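Local coordinates for putative NADH dehydrogenase/NAD(P)H nitroreductase (Bacteroides thetaiotaomicron VPI-5482, PDB 3KWK), which binds flavin mononucleotide as a two-chain assembly and is probably an NAD(P)H-dependent oxidoreductase of the nitroreductase family, at residues D36-A41 and M115-V120; V57-R62 and D66-A71; A70-A75 and E132-Y137. All coordinates share one frame; numbering follows the deposited sequence. Where two conformers were deposited one is given.

Contact 1 of 3, residues D36-A41 and M115-V120; sequences DLMLRA and MGLGAV. With FMN (flavin mononucleotide), chain B.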
loop_
_atom_site.group_PDB
_atom_site.type_symbol
_atom_site.label_atom_id
_atom_site.label_comp_id
_atom_site.label_asym_id
_atom_site.label_seq_id
_atom_site.Cartn_x
_atom_site.Cartn_y
_atom_site.Cartn_z
ATOM N N ASP A 36 -4.395 -7.251 -16.994
ATOM C CA ASP A 36 -3.882 -5.951 -17.464
ATOM C C ASP A 36 -4.265 -4.802 -16.533
ATOM O O ASP A 36 -3.435 -3.971 -16.188
ATOM C CB ASP A 36 -4.348 -5.667 -18.890
ATOM C CG ASP A 36 -3.832 -6.689 -19.955
ATOM O OD1 ASP A 36 -2.816 -7.360 -19.706
ATOM O OD2 ASP A 36 -4.473 -6.810 -21.071
ATOM N N LEU A 37 -5.519 -4.819 -16.068
ATOM C CA LEU A 37 -6.006 -3.798 -15.146
ATOM C C LEU A 37 -5.356 -3.888 -13.766
ATOM O O LEU A 37 -5.107 -2.872 -13.122
ATOM C CB LEU A 37 -7.539 -3.839 -15.076
ATOM C CG LEU A 37 -8.252 -3.196 -16.270
ATOM C CD1 LEU A 37 -9.740 -3.652 -16.346
ATOM C CD2 LEU A 37 -8.160 -1.668 -16.200
HETATM N N MSE A 38 -5.090 -5.100 -13.296
HETATM C CA MSE A 38 -4.346 -5.262 -12.020
HETATM C C MSE A 38 -2.966 -4.596 -12.148
HETATM O O MSE A 38 -2.519 -3.925 -11.229
HETATM C CB MSE A 38 -4.215 -6.750 -11.662
HETATM C CG MSE A 38 -5.497 -7.328 -11.241
HETATM SE SE MSE A 38 -5.408 -9.322 -11.104
HETATM C CE MSE A 38 -4.274 -9.258 -9.706
ATOM N N LEU A 39 -2.252 -4.839 -13.244
ATOM C CA LEU A 39 -0.925 -4.234 -13.463
ATOM C C LEU A 39 -1.014 -2.707 -13.554
ATOM O O LEU A 39 -0.184 -2.001 -12.945
ATOM C CB LEU A 39 -0.285 -4.846 -14.724
ATOM C CG LEU A 39 0.046 -6.350 -14.602
ATOM C CD1 LEU A 39 0.306 -6.946 -15.981
ATOM C CD2 LEU A 39 1.229 -6.589 -13.724
ATOM N N ARG A 40 -2.003 -2.195 -14.282
ATOM C CA ARG A 40 -2.215 -0.762 -14.352
ATOM C C ARG A 40 -2.496 -0.181 -12.978
ATOM O O ARG A 40 -2.022 0.920 -12.651
ATOM C CB ARG A 40 -3.358 -0.458 -15.308
ATOM C CG ARG A 40 -3.672 0.993 -15.535
ATOM C CD ARG A 40 -4.760 1.088 -16.587
ATOM N NE ARG A 40 -4.206 1.291 -17.933
ATOM C CZ ARG A 40 -3.710 0.322 -18.711
ATOM N NH1 ARG A 40 -3.711 -0.944 -18.305
ATOM N NH2 ARG A 40 -3.219 0.615 -19.912
ATOM N N ALA A 41 -3.255 -0.918 -12.156
ATOM C CA ALA A 41 -3.508 -0.496 -10.812
ATOM C C ALA A 41 -2.190 -0.397 -9.982
ATOM O O ALA A 41 -1.908 0.617 -9.314
ATOM C CB ALA A 41 -4.540 -1.427 -10.078
HETATM N N MSE A 115 -12.774 -6.936 -9.168
HETATM C CA MSE A 115 -13.101 -7.664 -10.396
HETATM C C MSE A 115 -13.456 -9.129 -10.095
HETATM O O MSE A 115 -13.417 -9.987 -10.956
HETATM C CB MSE A 115 -11.933 -7.582 -11.389
HETATM C CG MSE A 115 -11.697 -6.109 -11.852
HETATM SE SE MSE A 115 -10.365 -5.967 -13.203
HETATM C CE MSE A 115 -8.837 -6.148 -12.110
ATOM N N GLY A 116 -13.866 -9.386 -8.855
ATOM C CA GLY A 116 -14.365 -10.690 -8.497
ATOM C C GLY A 116 -13.305 -11.767 -8.342
ATOM O O GLY A 116 -13.626 -12.951 -8.281
ATOM N N LEU A 117 -12.051 -11.349 -8.263
ATOM C CA LEU A 117 -10.933 -12.246 -8.078
ATOM C C LEU A 117 -10.526 -12.290 -6.618
ATOM O O LEU A 117 -10.991 -11.504 -5.776
ATOM C CB LEU A 117 -9.743 -11.794 -8.970
ATOM C CG LEU A 117 -10.035 -11.833 -10.486
ATOM C CD1 LEU A 117 -8.909 -11.081 -11.245
ATOM C CD2 LEU A 117 -10.227 -13.268 -11.011
ATOM N N GLY A 118 -9.664 -13.245 -6.325
ATOM C CA GLY A 118 -9.042 -13.362 -5.014
ATOM C C GLY A 118 -7.536 -13.343 -5.210
ATOM O O GLY A 118 -7.025 -13.865 -6.186
ATOM N N ALA A 119 -6.840 -12.781 -4.242
ATOM C CA ALA A 119 -5.389 -12.760 -4.279
ATOM C C ALA A 119 -4.852 -12.765 -2.857
ATOM O O ALA A 119 -5.613 -12.505 -1.913
ATOM C CB ALA A 119 -4.940 -11.517 -5.033
ATOM N N VAL A 120 -3.549 -13.033 -2.714
ATOM C CA VAL A 120 -2.901 -12.940 -1.395
ATOM C C VAL A 120 -1.443 -12.477 -1.589
ATOM O O VAL A 120 -0.735 -12.972 -2.478
ATOM C CB VAL A 120 -2.953 -14.315 -0.662
ATOM C CG1 VAL A 120 -2.324 -15.489 -1.499
ATOM C CG2 VAL A 120 -2.319 -14.241 0.748
HETATM N N1 FMN B . -0.114 -14.644 3.514
HETATM C C2 FMN B . 0.383 -15.861 3.148
HETATM O O2 FMN B . -0.407 -16.798 2.939
HETATM N N3 FMN B . 1.750 -16.056 3.026
HETATM C C4 FMN B . 2.667 -15.055 3.268
HETATM O O4 FMN B . 3.910 -15.277 3.131
HETATM C C4A FMN B . 2.152 -13.812 3.645
HETATM N N5 FMN B . 3.011 -12.758 3.928
HETATM C C5A FMN B . 2.516 -11.496 4.109
HETATM C C6 FMN B . 3.415 -10.426 4.231
HETATM C C7 FMN B . 2.911 -9.141 4.362
HETATM C C7M FMN B . 3.846 -7.926 4.490
HETATM C C8 FMN B . 1.552 -8.896 4.383
HETATM C C8M FMN B . 1.070 -7.473 4.522
HETATM C C9 FMN B . 0.669 -9.956 4.281
HETATM C C9A FMN B . 1.144 -11.269 4.139
HETATM N N10 FMN B . 0.277 -12.363 4.062
HETATM C C10 FMN B . 0.774 -13.597 3.753
HETATM C "C1'" FMN B . -1.189 -12.149 4.128
HETATM C "C2'" FMN B . -1.641 -11.936 5.570
HETATM O "O2'" FMN B . -1.586 -13.158 6.312
HETATM C "C3'" FMN B . -3.041 -11.290 5.632
HETATM O "O3'" FMN B . -3.009 -9.980 5.066
HETATM C "C4'" FMN B . -3.574 -11.167 7.088
HETATM O "O4'" FMN B . -3.811 -12.482 7.610
HETATM C "C5'" FMN B . -4.841 -10.315 7.193
HETATM O "O5'" FMN B . -5.822 -10.974 6.398
HETATM P P FMN B . -6.555 -10.209 5.158
HETATM O O1P FMN B . -5.488 -9.909 4.088
HETATM O O2P FMN B . -7.557 -11.303 4.728
HETATM O O3P FMN B . -7.218 -8.939 5.652
#

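Contact 2 of 3, residues V57-R62 and D66-A71; sequences VVVSDR and DSMAAA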
loop_
_atom_site.group_PDB
_atom_site.type_symbol
_atom_site.label_atom_id
_atom_site.label_comp_id
_atom_site.label_asym_id
_atom_site.label_seq_id
_atom_site.Cartn_x
_atom_site.Cartn_y
_atom_site.Cartn_z
ATOM N N VAL A 57 6.612 -9.166 -12.615
ATOM C CA VAL A 57 6.779 -10.404 -13.403
ATOM C C VAL A 57 5.445 -11.140 -13.298
ATOM O O VAL A 57 5.026 -11.528 -12.227
ATOM C CB VAL A 57 7.947 -11.277 -12.949
ATOM C CG1 VAL A 57 8.158 -12.508 -13.853
ATOM C CG2 VAL A 57 9.253 -10.475 -12.852
ATOM N N VAL A 58 4.803 -11.327 -14.443
ATOM C CA VAL A 58 3.569 -12.090 -14.533
ATOM C C VAL A 58 3.955 -13.514 -14.844
ATOM O O VAL A 58 4.529 -13.760 -15.888
ATOM C CB VAL A 58 2.650 -11.550 -15.656
ATOM C CG1 VAL A 58 1.381 -12.447 -15.737
ATOM C CG2 VAL A 58 2.375 -10.046 -15.410
ATOM N N VAL A 59 3.690 -14.439 -13.924
ATOM C CA VAL A 59 4.128 -15.818 -14.079
ATOM C C VAL A 59 2.899 -16.688 -14.403
ATOM O O VAL A 59 1.977 -16.794 -13.582
ATOM C CB VAL A 59 4.846 -16.373 -12.837
ATOM C CG1 VAL A 59 5.254 -17.843 -13.049
ATOM C CG2 VAL A 59 6.127 -15.524 -12.495
ATOM N N SER A 60 2.926 -17.320 -15.570
ATOM C CA SER A 60 1.866 -18.226 -16.014
ATOM C C SER A 60 2.393 -19.616 -16.341
ATOM O O SER A 60 1.611 -20.497 -16.762
ATOM C CB SER A 60 1.231 -17.646 -17.269
ATOM O OG SER A 60 2.230 -17.465 -18.260
ATOM N N ASP A 61 3.714 -19.805 -16.249
ATOM C CA ASP A 61 4.346 -21.084 -16.486
ATOM C C ASP A 61 4.128 -22.030 -15.285
ATOM O O ASP A 61 4.601 -21.782 -14.171
ATOM C CB ASP A 61 5.839 -20.908 -16.748
ATOM C CG ASP A 61 6.525 -22.234 -17.071
ATOM O OD1 ASP A 61 6.844 -23.018 -16.150
ATOM O OD2 ASP A 61 6.709 -22.515 -18.269
ATOM N N ARG A 62 3.396 -23.117 -15.550
ATOM C CA ARG A 62 3.019 -24.118 -14.560
ATOM C C ARG A 62 4.205 -24.624 -13.809
ATOM O O ARG A 62 4.189 -24.743 -12.589
ATOM C CB ARG A 62 2.334 -25.276 -15.320
ATOM C CG ARG A 62 1.803 -26.399 -14.441
ATOM C CD ARG A 62 0.563 -25.962 -13.689
ATOM N NE ARG A 62 0.857 -25.354 -12.399
ATOM C CZ ARG A 62 0.211 -24.318 -11.878
ATOM N NH1 ARG A 62 -0.748 -23.699 -12.554
ATOM N NH2 ARG A 62 0.529 -23.877 -10.675
ATOM N N ASP A 66 4.906 -24.071 -9.785
ATOM C CA ASP A 66 5.006 -25.249 -8.893
ATOM C C ASP A 66 6.376 -25.355 -8.196
ATOM O O ASP A 66 6.484 -25.752 -7.020
ATOM C CB ASP A 66 4.737 -26.509 -9.720
ATOM C CG ASP A 66 3.255 -26.629 -10.156
ATOM O OD1 ASP A 66 2.397 -25.867 -9.666
ATOM O OD2 ASP A 66 2.976 -27.454 -11.022
ATOM N N SER A 67 7.429 -24.968 -8.906
ATOM C CA SER A 67 8.786 -24.981 -8.368
ATOM C C SER A 67 8.911 -23.937 -7.248
ATOM O O SER A 67 9.447 -24.218 -6.177
ATOM C CB SER A 67 9.828 -24.759 -9.469
ATOM O OG SER A 67 9.876 -25.886 -10.323
HETATM N N MSE A 68 8.354 -22.750 -7.482
HETATM C CA MSE A 68 8.288 -21.751 -6.431
HETATM C C MSE A 68 7.462 -22.179 -5.236
HETATM O O MSE A 68 7.825 -21.889 -4.096
HETATM C CB MSE A 68 7.834 -20.379 -6.988
HETATM C CG MSE A 68 8.918 -19.761 -7.883
HETATM SE SE MSE A 68 8.410 -17.922 -8.394
HETATM C CE MSE A 68 7.087 -18.446 -9.553
ATOM N N ALA A 69 6.325 -22.818 -5.502
ATOM C CA ALA A 69 5.465 -23.325 -4.438
ATOM C C ALA A 69 6.280 -24.243 -3.540
ATOM O O ALA A 69 6.193 -24.169 -2.336
ATOM C CB ALA A 69 4.278 -24.086 -5.020
ATOM N N ALA A 70 7.066 -25.117 -4.141
ATOM C CA ALA A 70 7.795 -26.117 -3.340
ATOM C C ALA A 70 8.839 -25.440 -2.427
ATOM O O ALA A 70 9.084 -25.852 -1.281
ATOM C CB ALA A 70 8.469 -27.120 -4.251
ATOM N N ALA A 71 9.437 -24.375 -2.938
ATOM C CA ALA A 71 10.560 -23.731 -2.291
ATOM C C ALA A 71 10.145 -22.606 -1.324
ATOM O O ALA A 71 10.915 -22.232 -0.448
ATOM C CB ALA A 71 11.550 -23.209 -3.375
#

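Contact 3 of 3, residues A70-A75 and E132-Y137; sequences AALPYA and EVVRKY. With FMN (flavin mononucleotide), chain B.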
loop_
_atom_site.group_PDB
_atom_site.type_symbol
_atom_site.label_atom_id
_atom_site.label_comp_id
_atom_site.label_asym_id
_atom_site.label_seq_id
_atom_site.Cartn_x
_atom_site.Cartn_y
_atom_site.Cartn_z
ATOM N N ALA A 70 7.066 -25.117 -4.141
ATOM C CA ALA A 70 7.795 -26.117 -3.340
ATOM C C ALA A 70 8.839 -25.440 -2.427
ATOM O O ALA A 70 9.084 -25.852 -1.281
ATOM C CB ALA A 70 8.469 -27.120 -4.251
ATOM N N ALA A 71 9.437 -24.375 -2.938
ATOM C CA ALA A 71 10.560 -23.731 -2.291
ATOM C C ALA A 71 10.145 -22.606 -1.324
ATOM O O ALA A 71 10.915 -22.232 -0.448
ATOM C CB ALA A 71 11.550 -23.209 -3.375
ATOM N N LEU A 72 8.939 -22.055 -1.461
ATOM C CA LEU A 72 8.492 -20.963 -0.604
ATOM C C LEU A 72 7.580 -21.499 0.515
ATOM O O LEU A 72 6.635 -22.268 0.257
ATOM C CB LEU A 72 7.741 -19.922 -1.438
ATOM C CG LEU A 72 8.597 -19.205 -2.451
ATOM C CD1 LEU A 72 7.758 -18.381 -3.433
ATOM C CD2 LEU A 72 9.596 -18.292 -1.740
ATOM N N PRO A 73 7.862 -21.097 1.769
ATOM C CA PRO A 73 7.200 -21.767 2.892
ATOM C C PRO A 73 5.714 -21.448 3.057
ATOM O O PRO A 73 4.953 -22.297 3.576
ATOM C CB PRO A 73 7.995 -21.278 4.112
ATOM C CG PRO A 73 8.616 -19.989 3.667
ATOM C CD PRO A 73 8.882 -20.138 2.214
ATOM N N TYR A 74 5.291 -20.261 2.637
ATOM C CA TYR A 74 3.903 -19.834 2.820
ATOM C C TYR A 74 3.305 -19.345 1.491
ATOM O O TYR A 74 2.460 -18.440 1.468
ATOM C CB TYR A 74 3.778 -18.781 3.922
ATOM C CG TYR A 74 4.378 -19.258 5.218
ATOM C CD1 TYR A 74 3.698 -20.144 6.021
ATOM C CD2 TYR A 74 5.657 -18.862 5.598
ATOM C CE1 TYR A 74 4.274 -20.629 7.194
ATOM C CE2 TYR A 74 6.235 -19.333 6.759
ATOM C CZ TYR A 74 5.544 -20.212 7.553
ATOM O OH TYR A 74 6.104 -20.706 8.710
ATOM N N ALA A 75 3.720 -19.975 0.386
ATOM C CA ALA A 75 3.124 -19.742 -0.936
ATOM C C ALA A 75 2.729 -21.068 -1.580
ATOM O O ALA A 75 2.832 -21.252 -2.818
ATOM C CB ALA A 75 4.083 -18.965 -1.831
ATOM N N GLU A 132 15.869 -15.158 -3.087
ATOM C CA GLU A 132 16.738 -15.946 -3.987
ATOM C C GLU A 132 15.961 -16.982 -4.804
ATOM O O GLU A 132 16.255 -17.169 -5.967
ATOM C CB GLU A 132 17.858 -16.611 -3.187
ATOM C CG GLU A 132 18.781 -17.530 -4.008
ATOM C CD GLU A 132 19.468 -16.862 -5.220
ATOM O OE1 GLU A 132 19.775 -15.630 -5.200
ATOM O OE2 GLU A 132 19.736 -17.616 -6.193
ATOM N N VAL A 133 14.968 -17.641 -4.211
ATOM C CA VAL A 133 14.075 -18.545 -4.956
ATOM C C VAL A 133 13.478 -17.822 -6.143
ATOM O O VAL A 133 13.531 -18.317 -7.271
ATOM C CB VAL A 133 12.967 -19.138 -4.055
ATOM C CG1 VAL A 133 11.895 -19.882 -4.864
ATOM C CG2 VAL A 133 13.599 -20.054 -3.014
ATOM N N VAL A 134 12.867 -16.667 -5.868
ATOM C CA VAL A 134 12.183 -15.902 -6.882
ATOM C C VAL A 134 13.177 -15.449 -7.929
ATOM O O VAL A 134 12.908 -15.551 -9.114
ATOM C CB VAL A 134 11.412 -14.700 -6.278
ATOM C CG1 VAL A 134 10.865 -13.788 -7.408
ATOM C CG2 VAL A 134 10.316 -15.229 -5.320
ATOM N N ARG A 135 14.355 -14.996 -7.497
ATOM C CA ARG A 135 15.400 -14.550 -8.438
ATOM C C ARG A 135 15.796 -15.666 -9.386
ATOM O O ARG A 135 15.930 -15.473 -10.597
ATOM C CB ARG A 135 16.616 -14.055 -7.664
ATOM C CG ARG A 135 17.795 -13.649 -8.546
ATOM C CD ARG A 135 18.924 -12.997 -7.727
ATOM N NE ARG A 135 18.401 -12.018 -6.719
ATOM C CZ ARG A 135 17.859 -10.827 -7.013
ATOM N NH1 ARG A 135 17.808 -10.373 -8.243
ATOM N NH2 ARG A 135 17.425 -10.051 -6.049
ATOM N N LYS A 136 15.913 -16.882 -8.854
ATOM C CA LYS A 136 16.357 -18.033 -9.623
ATOM C C LYS A 136 15.337 -18.325 -10.732
ATOM O O LYS A 136 15.719 -18.550 -11.868
ATOM C CB LYS A 136 16.594 -19.246 -8.694
ATOM C CG LYS A 136 16.822 -20.576 -9.411
ATOM C CD LYS A 136 16.692 -21.789 -8.486
ATOM C CE LYS A 136 17.089 -23.067 -9.228
ATOM N NZ LYS A 136 17.446 -24.133 -8.287
ATOM N N TYR A 137 14.051 -18.363 -10.405
ATOM C CA TYR A 137 13.038 -18.832 -11.333
ATOM C C TYR A 137 12.594 -17.765 -12.318
ATOM O O TYR A 137 12.128 -18.075 -13.425
ATOM C CB TYR A 137 11.851 -19.455 -10.563
ATOM C CG TYR A 137 12.243 -20.805 -10.049
ATOM C CD1 TYR A 137 12.408 -21.869 -10.930
ATOM C CD2 TYR A 137 12.566 -20.994 -8.736
ATOM C CE1 TYR A 137 12.844 -23.115 -10.478
ATOM C CE2 TYR A 137 12.999 -22.255 -8.260
ATOM C CZ TYR A 137 13.137 -23.287 -9.146
ATOM O OH TYR A 137 13.554 -24.545 -8.711
HETATM N N1 FMN B . -0.114 -14.644 3.514
HETATM C C2 FMN B . 0.383 -15.861 3.148
HETATM O O2 FMN B . -0.407 -16.798 2.939
HETATM N N3 FMN B . 1.750 -16.056 3.026
HETATM C C4 FMN B . 2.667 -15.055 3.268
HETATM O O4 FMN B . 3.910 -15.277 3.131
HETATM C C4A FMN B . 2.152 -13.812 3.645
HETATM N N5 FMN B . 3.011 -12.758 3.928
HETATM C C5A FMN B . 2.516 -11.496 4.109
HETATM C C6 FMN B . 3.415 -10.426 4.231
HETATM C C7 FMN B . 2.911 -9.141 4.362
HETATM C C7M FMN B . 3.846 -7.926 4.490
HETATM C C8 FMN B . 1.552 -8.896 4.383
HETATM C C8M FMN B . 1.070 -7.473 4.522
HETATM C C9 FMN B . 0.669 -9.956 4.281
HETATM C C9A FMN B . 1.144 -11.269 4.139
HETATM N N10 FMN B . 0.277 -12.363 4.062
HETATM C C10 FMN B . 0.774 -13.597 3.753
HETATM C "C1'" FMN B . -1.189 -12.149 4.128
HETATM C "C2'" FMN B . -1.641 -11.936 5.570
HETATM O "O2'" FMN B . -1.586 -13.158 6.312
HETATM C "C3'" FMN B . -3.041 -11.290 5.632
HETATM O "O3'" FMN B . -3.009 -9.980 5.066
HETATM C "C4'" FMN B . -3.574 -11.167 7.088
HETATM O "O4'" FMN B . -3.811 -12.482 7.610
HETATM C "C5'" FMN B . -4.841 -10.315 7.193
HETATM O "O5'" FMN B . -5.822 -10.974 6.398
HETATM P P FMN B . -6.555 -10.209 5.158
HETATM O O1P FMN B . -5.488 -9.909 4.088
HETATM O O2P FMN B . -7.557 -11.303 4.728
HETATM O O3P FMN B . -7.218 -8.939 5.652
#

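Contact 1 of 3, residues D36-A41 and M115-V120
Met-115, Met-38, Leu-37 and Leu-117, two of them selenomethionines, make an entirely apolar contact between helix 32-43 and the turn that leads into strand 118-123. The closest approach is Met-115 CE to Met-38 CG, 3.6 Å. With CG anti to the carbonyl carbon (chi1 -65°) and a bend at chi3 (-78°), the Met-115 chain turns its terminal methyl back onto the helix, where CE also lies 4.0 Å from Leu-37 CB. Its selenium meets the same leucine: SE stands 4.0 Å from Leu-37 CD1, and the two side chains cross at about a right angle. Farther along, Met-38 bends at chi3 as well and offers its SE to Leu-117 CD1 at 3.9 Å. Ile-108 and Ala-112 of helix 97-114 and Phe-152 of strand 144-153 also pack on Met-38, while Thr-8 of the second subunit packs on Leu-37.

Backbone bonds set the course of the turn. Gly-116, at positive phi, is the C-prime residue of the Schellman motif that ends helix 97-114, with Leu-117 N bonded to Ala-112 O and Gly-116 N to Glu-113 O. Past Leu-117 the chain enters strand 118-123, interrupted near Val-120, whose CG2 comes within 3.6 Å of FMN N1. Schellman-capped helix 97-114 and an outermost strand of this chain's antiparallel sheet thus lead to the flavin pocket of a nitroreductase-type fold.

Contact 2 of 3, residues V57-R62 and D66-A71
Arg-62 and Asp-66, one helical turn apart at the start of helix 62-71, form an i to i+4 salt bridge just after strand 54-59 gives way to the helix. The guanidinium approaches side-on: NH2 reaches Asp-66 OD1 at 2.9 Å and NE reaches the same Asp-66 OD1 at 3.2 Å, so one oxygen takes two N-H groups. OD1 lies close to the guanidinium plane, yet both nitrogens come to it from above the same face of the carboxylate, the two planes being 35° apart. Bends at chi2 (73°) and chi3 (-89°) curl the arginine back over its own helix to reach this position. The helical backbone bond from Asp-66 N to Arg-62 O, 3.0 Å long, joins the same two residues.

In the next shell, Arg-62 NH1 bonds to the carbonyl oxygen of Ala-81, and Thr-79 packs on Asp-66. A leucine in place of Arg-62 would probably leave the Asp-66 carboxylate without its charged mate and the Ala-81 carbonyl without this donor. Asp-61, the N-cap residue, anchors the helix start through OD1 to Lys-64 N. The preceding strand 54-59 pairs with strand 83-90 and, through Val-57 and Val-58, lies parallel to a strand of the second subunit. Deeper in, Val-59 and Met-68 meet tip to tip near Ile-86, the selenomethionine CE lying 4.0 Å from Val-59 CG1.

Contact 3 of 3, residues A70-A75 and E132-Y137
Tyr-74 O accepts the flavin N3-H, the N3 to O distance being 2.9 Å and the N-H...O angle 155°, so the loop after helix 62-71 reads the pyrimidine edge of FMN with its backbone. Tyr-74 CB rests 3.5 Å from the same N3 of FMN, and Lys-49 of the second subunit makes a cation-pi contact with the tyrosine ring.

At the C-terminal end of helix 62-71 and the first loop residue, the packing against helix 128-138 is apolar and centres on Val-133. Both of its methyls face Ala-71 CB, the nearer being Val-133 CG1 at 3.7 Å. That branch lies anti to the backbone N (chi1 170°) and also meets Leu-72 CG, at 4.1 Å. The Leu-72 and Val-133 side chains run antiparallel alongside one another, and Leu-72 CD1 comes to 4.5 Å from Val-134 CG2, a looser touch.

Leu-72 is where the chain leaves the helix, so the contact spans the helix end and the start of the loop. Arg-130, one turn back on helix 128-138 and itself in the flavin pocket, packs on Leu-72, Pro-73 and Tyr-74, while Val-134 also packs on Pro-146 and Val-149 of strand 144-153.

Contacts 2 and 3 are neighbours, their centres 8 Å apart: both use helix 62-71, share Ala-70 and Ala-71, and touch where Tyr-137 packs on Ser-67 and Met-68. Contact 1 is farther off, 18 Å from contact 2 and 22 Å from contact 3, but meets contact 2 through Leu-39 CD1 and Val-58 CG2, 3.8 Å apart. Along the chain, 36-41 comes first, then both segments of contact 2, the 70-75 segment, 115-120 and 132-137, so contacts 1 and 3 interleave. Both of these reach FMN, through Val-120 and Tyr-74; Ser-47 N of the second subunit also bonds to FMN, placing the flavin at the subunit interface.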